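PDB 3GWB: peptidase M16 inactive domain family protein from Pseudomonas fluorescens, which probably has hydrolase activity and probably binds a metal ion, like related members of the peptidase M16 family. Local coordinates for residues A[259-263]-A[378-384]. Residues are numbered along the deposited sequence; the frame is centred on the assembly and turned at random.
Sequences IDRDD and YNLPLSY
Two loops meet where the type I turn from Asp-260 to Asp-263, with Arg-261 and Asp-262 at its corners, faces the helix-to-helix connection 378-384, the closest CA pair being Asp-262 and Leu-380 at 6.3 Å. Arg-261 carries the contact and illustrates how one long side chain can serve apolar and polar partners. Its aliphatic part lies over one face of the Tyr-378 ring in a CH-pi contact, CG standing 3.7 Å from the ring centroid and displaced toward the CG-CD2 side. With CG anti to the backbone N (chi1 -172°) and a bend at chi2, the chain passes across that ring and carries the guanidinium on to Tyr-384. There both terminal nitrogens converge on one oxygen: NH2 donates to Tyr-384 OH over 2.9 Å, bent at 143° and tilted from the guanidinium plane, while NH1 adds a weak bond of 3.2 Å to the same OH. The planes of guanidinium and Tyr-384 ring stand 57° apart, so the two groups do not stack. Leu-380 fills the angle between them: CD1 lies over one guanidinium face, toward its rim, 3.8 Å from Arg-261 NH1, and sits over the centre of the Tyr-384 ring, whereas CD2 rests against Asp-262 CB at 3.8 Å. Tyr-266 makes a cation-pi contact with Arg-261, and Tyr-378 OH is hydrogen-bonded to Asp-93 OD2, between strands 85-90 and 95-102. This surface contact between loops, one arginine lying over one tyrosine ring and donating to another's hydroxyl, ties the loop after strand 249-257 of the five-stranded sheet to the connection between helices 365-377 and 384-394.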
ATOM      1  N   ILE A 259      25.007  -8.566  -9.384  1.00 20.32           N
ATOM      2  CA  ILE A 259      26.144  -8.182  -8.561  1.00 20.89           C
ATOM      3  C   ILE A 259      25.748  -8.081  -7.094  1.00 20.65           C
ATOM      4  O   ILE A 259      24.564  -8.107  -6.760  1.00 18.43           O
ATOM      5  CB  ILE A 259      26.695  -6.805  -8.986  1.00 21.09           C
ATOM      6  CG1 ILE A 259      25.572  -5.765  -8.910  1.00 21.41           C
ATOM      7  CG2 ILE A 259      27.266  -6.880 -10.394  1.00 20.62           C
ATOM      8  CD1 ILE A 259      26.060  -4.332  -8.881  1.00 25.25           C
ATOM      9  N   ASP A 260      26.746  -7.989  -6.220  1.00 21.33           N
ATOM     10  CA  ASP A 260      26.478  -7.810  -4.802  1.00 23.63           C
ATOM     11  C   ASP A 260      26.534  -6.292  -4.623  1.00 24.08           C
ATOM     12  O   ASP A 260      27.142  -5.592  -5.435  1.00 21.30           O
ATOM     13  CB  ASP A 260      27.515  -8.524  -3.922  1.00 27.86           C
ATOM     14  CG  ASP A 260      28.939  -8.235  -4.333  1.00 32.19           C
ATOM     15  OD1 ASP A 260      29.263  -7.058  -4.589  1.00 35.59           O
ATOM     16  OD2 ASP A 260      29.741  -9.193  -4.387  1.00 35.23           O
ATOM     17  N   ARG A 261      25.893  -5.792  -3.574  1.00 25.00           N
ATOM     18  CA  ARG A 261      25.800  -4.359  -3.325  1.00 25.18           C
ATOM     19  C   ARG A 261      27.082  -3.529  -3.302  1.00 25.51           C
ATOM     20  O   ARG A 261      27.075  -2.377  -3.746  1.00 26.15           O
ATOM     21  CB  ARG A 261      25.015  -4.109  -2.033  1.00 25.14           C
ATOM     22  CG  ARG A 261      24.686  -2.641  -1.785  1.00 26.23           C
ATOM     23  CD  ARG A 261      23.700  -2.102  -2.815  1.00 27.09           C
ATOM     24  NE  ARG A 261      23.438  -0.671  -2.659  1.00 24.49           N
ATOM     25  CZ  ARG A 261      24.299   0.293  -2.983  1.00 27.40           C
ATOM     26  NH1 ARG A 261      25.488  -0.016  -3.483  1.00 25.35           N
ATOM     27  NH2 ARG A 261      23.965   1.572  -2.825  1.00 25.17           N
ATOM     28  N   ASP A 262      28.179  -4.081  -2.798  1.00 24.67           N
ATOM     29  CA  ASP A 262      29.406  -3.296  -2.745  1.00 25.77           C
ATOM     30  C   ASP A 262      30.328  -3.445  -3.954  1.00 27.13           C
ATOM     31  O   ASP A 262      31.485  -3.022  -3.909  1.00 26.84           O
ATOM     32  CB  ASP A 262      30.186  -3.617  -1.470  1.00 28.40           C
ATOM     33  CG  ASP A 262      30.667  -5.051  -1.428  1.00 31.02           C
ATOM     34  OD1 ASP A 262      30.446  -5.788  -2.417  1.00 29.11           O
ATOM     35  OD2 ASP A 262      31.269  -5.437  -0.403  1.00 31.58           O
ATOM     36  N   ASP A 263      29.821  -4.042  -5.029  1.00 27.13           N
ATOM     37  CA  ASP A 263      30.617  -4.220  -6.240  1.00 25.80           C
ATOM     38  C   ASP A 263      30.926  -2.838  -6.813  1.00 24.80           C
ATOM     39  O   ASP A 263      30.045  -1.982  -6.896  1.00 25.58           O
ATOM     40  CB  ASP A 263      29.848  -5.054  -7.264  1.00 26.75           C
ATOM     41  CG  ASP A 263      30.724  -5.519  -8.411  1.00 28.13           C
ATOM     42  OD1 ASP A 263      31.145  -4.674  -9.232  1.00 28.24           O
ATOM     43  OD2 ASP A 263      31.001  -6.734  -8.486  1.00 29.04           O
ATOM     44  N   TYR A 378      26.280  -2.438   4.219  1.00 13.55           N
ATOM     45  CA  TYR A 378      27.141  -3.023   3.196  1.00 15.56           C
ATOM     46  C   TYR A 378      28.580  -2.518   3.205  1.00 16.65           C
ATOM     47  O   TYR A 378      29.356  -2.817   2.293  1.00 19.20           O
ATOM     48  CB  TYR A 378      26.515  -2.786   1.824  1.00 13.20           C
ATOM     49  CG  TYR A 378      25.185  -3.471   1.671  1.00 13.18           C
ATOM     50  CD1 TYR A 378      25.104  -4.864   1.640  1.00 13.94           C
ATOM     51  CD2 TYR A 378      24.006  -2.739   1.572  1.00 13.56           C
ATOM     52  CE1 TYR A 378      23.891  -5.510   1.510  1.00 14.00           C
ATOM     53  CE2 TYR A 378      22.776  -3.380   1.439  1.00 16.41           C
ATOM     54  CZ  TYR A 378      22.730  -4.767   1.409  1.00 14.66           C
ATOM     55  OH  TYR A 378      21.530  -5.421   1.278  1.00 18.70           O
ATOM     56  N   ASN A 379      28.928  -1.760   4.237  1.00 16.49           N
ATOM     57  CA  ASN A 379      30.265  -1.201   4.375  1.00 17.70           C
ATOM     58  C   ASN A 379      30.729  -0.459   3.129  1.00 17.91           C
ATOM     59  O   ASN A 379      31.787  -0.766   2.576  1.00 19.15           O
ATOM     60  CB  ASN A 379      31.269  -2.301   4.715  1.00 20.10           C
ATOM     61  CG  ASN A 379      30.963  -2.974   6.029  1.00 19.93           C
ATOM     62  OD1 ASN A 379      30.800  -2.314   7.053  1.00 26.06           O
ATOM     63  ND2 ASN A 379      30.883  -4.294   6.011  1.00 19.72           N
ATOM     64  N   LEU A 380      29.935   0.512   2.685  1.00 15.27           N
ATOM     65  CA  LEU A 380      30.288   1.315   1.522  1.00 17.21           C
ATOM     66  C   LEU A 380      31.111   2.495   2.032  1.00 18.45           C
ATOM     67  O   LEU A 380      30.993   2.878   3.194  1.00 19.31           O
ATOM     68  CB  LEU A 380      29.023   1.826   0.825  1.00 15.68           C
ATOM     69  CG  LEU A 380      28.052   0.722   0.392  1.00 15.52           C
ATOM     70  CD1 LEU A 380      26.826   1.353  -0.248  1.00 13.76           C
ATOM     71  CD2 LEU A 380      28.741  -0.238  -0.578  1.00 13.76           C
ATOM     72  N   PRO A 381      31.961   3.084   1.175  1.00 19.30           N
ATOM     73  CA  PRO A 381      32.773   4.221   1.620  1.00 19.38           C
ATOM     74  C   PRO A 381      31.950   5.387   2.181  1.00 18.60           C
ATOM     75  O   PRO A 381      30.824   5.638   1.756  1.00 13.93           O
ATOM     76  CB  PRO A 381      33.569   4.596   0.365  1.00 19.95           C
ATOM     77  CG  PRO A 381      32.701   4.130  -0.749  1.00 21.88           C
ATOM     78  CD  PRO A 381      32.200   2.796  -0.249  1.00 20.23           C
ATOM     79  N   LEU A 382      32.521   6.097   3.145  1.00 19.17           N
ATOM     80  CA  LEU A 382      31.817   7.211   3.759  1.00 22.15           C
ATOM     81  C   LEU A 382      31.393   8.273   2.738  1.00 22.68           C
ATOM     82  O   LEU A 382      30.410   8.985   2.939  1.00 24.73           O
ATOM     83  CB  LEU A 382      32.696   7.846   4.830  1.00 23.03           C
ATOM     84  CG  LEU A 382      31.947   8.707   5.836  1.00 25.42           C
ATOM     85  CD1 LEU A 382      30.984   7.832   6.616  1.00 25.22           C
ATOM     86  CD2 LEU A 382      32.939   9.379   6.770  1.00 27.16           C
ATOM     87  N   SER A 383      32.136   8.366   1.641  1.00 22.81           N
ATOM     88  CA  SER A 383      31.841   9.342   0.596  1.00 23.20           C
ATOM     89  C   SER A 383      31.034   8.718  -0.533  1.00 23.91           C
ATOM     90  O   SER A 383      30.987   9.255  -1.638  1.00 23.33           O
ATOM     91  CB  SER A 383      33.144   9.901   0.030  1.00 25.04           C
ATOM     92  OG  SER A 383      33.953   8.852  -0.479  1.00 25.25           O
ATOM     93  N   TYR A 384      30.397   7.587  -0.250  1.00 23.65           N
ATOM     94  CA  TYR A 384      29.611   6.883  -1.257  1.00 25.44           C
ATOM     95  C   TYR A 384      28.635   7.767  -2.031  1.00 25.51           C
ATOM     96  O   TYR A 384      28.572   7.714  -3.258  1.00 24.81           O
ATOM     97  CB  TYR A 384      28.825   5.740  -0.617  1.00 25.21           C
ATOM     98  CG  TYR A 384      28.022   4.966  -1.631  1.00 27.08           C
ATOM     99  CD1 TYR A 384      28.648   4.081  -2.509  1.00 28.34           C
ATOM    100  CD2 TYR A 384      26.647   5.158  -1.757  1.00 27.96           C
ATOM    101  CE1 TYR A 384      27.933   3.414  -3.490  1.00 29.25           C
ATOM    102  CE2 TYR A 384      25.917   4.493  -2.742  1.00 29.64           C
ATOM    103  CZ  TYR A 384      26.569   3.623  -3.605  1.00 30.60           C
ATOM    104  OH  TYR A 384      25.867   2.968  -4.591  1.00 33.69           O
TER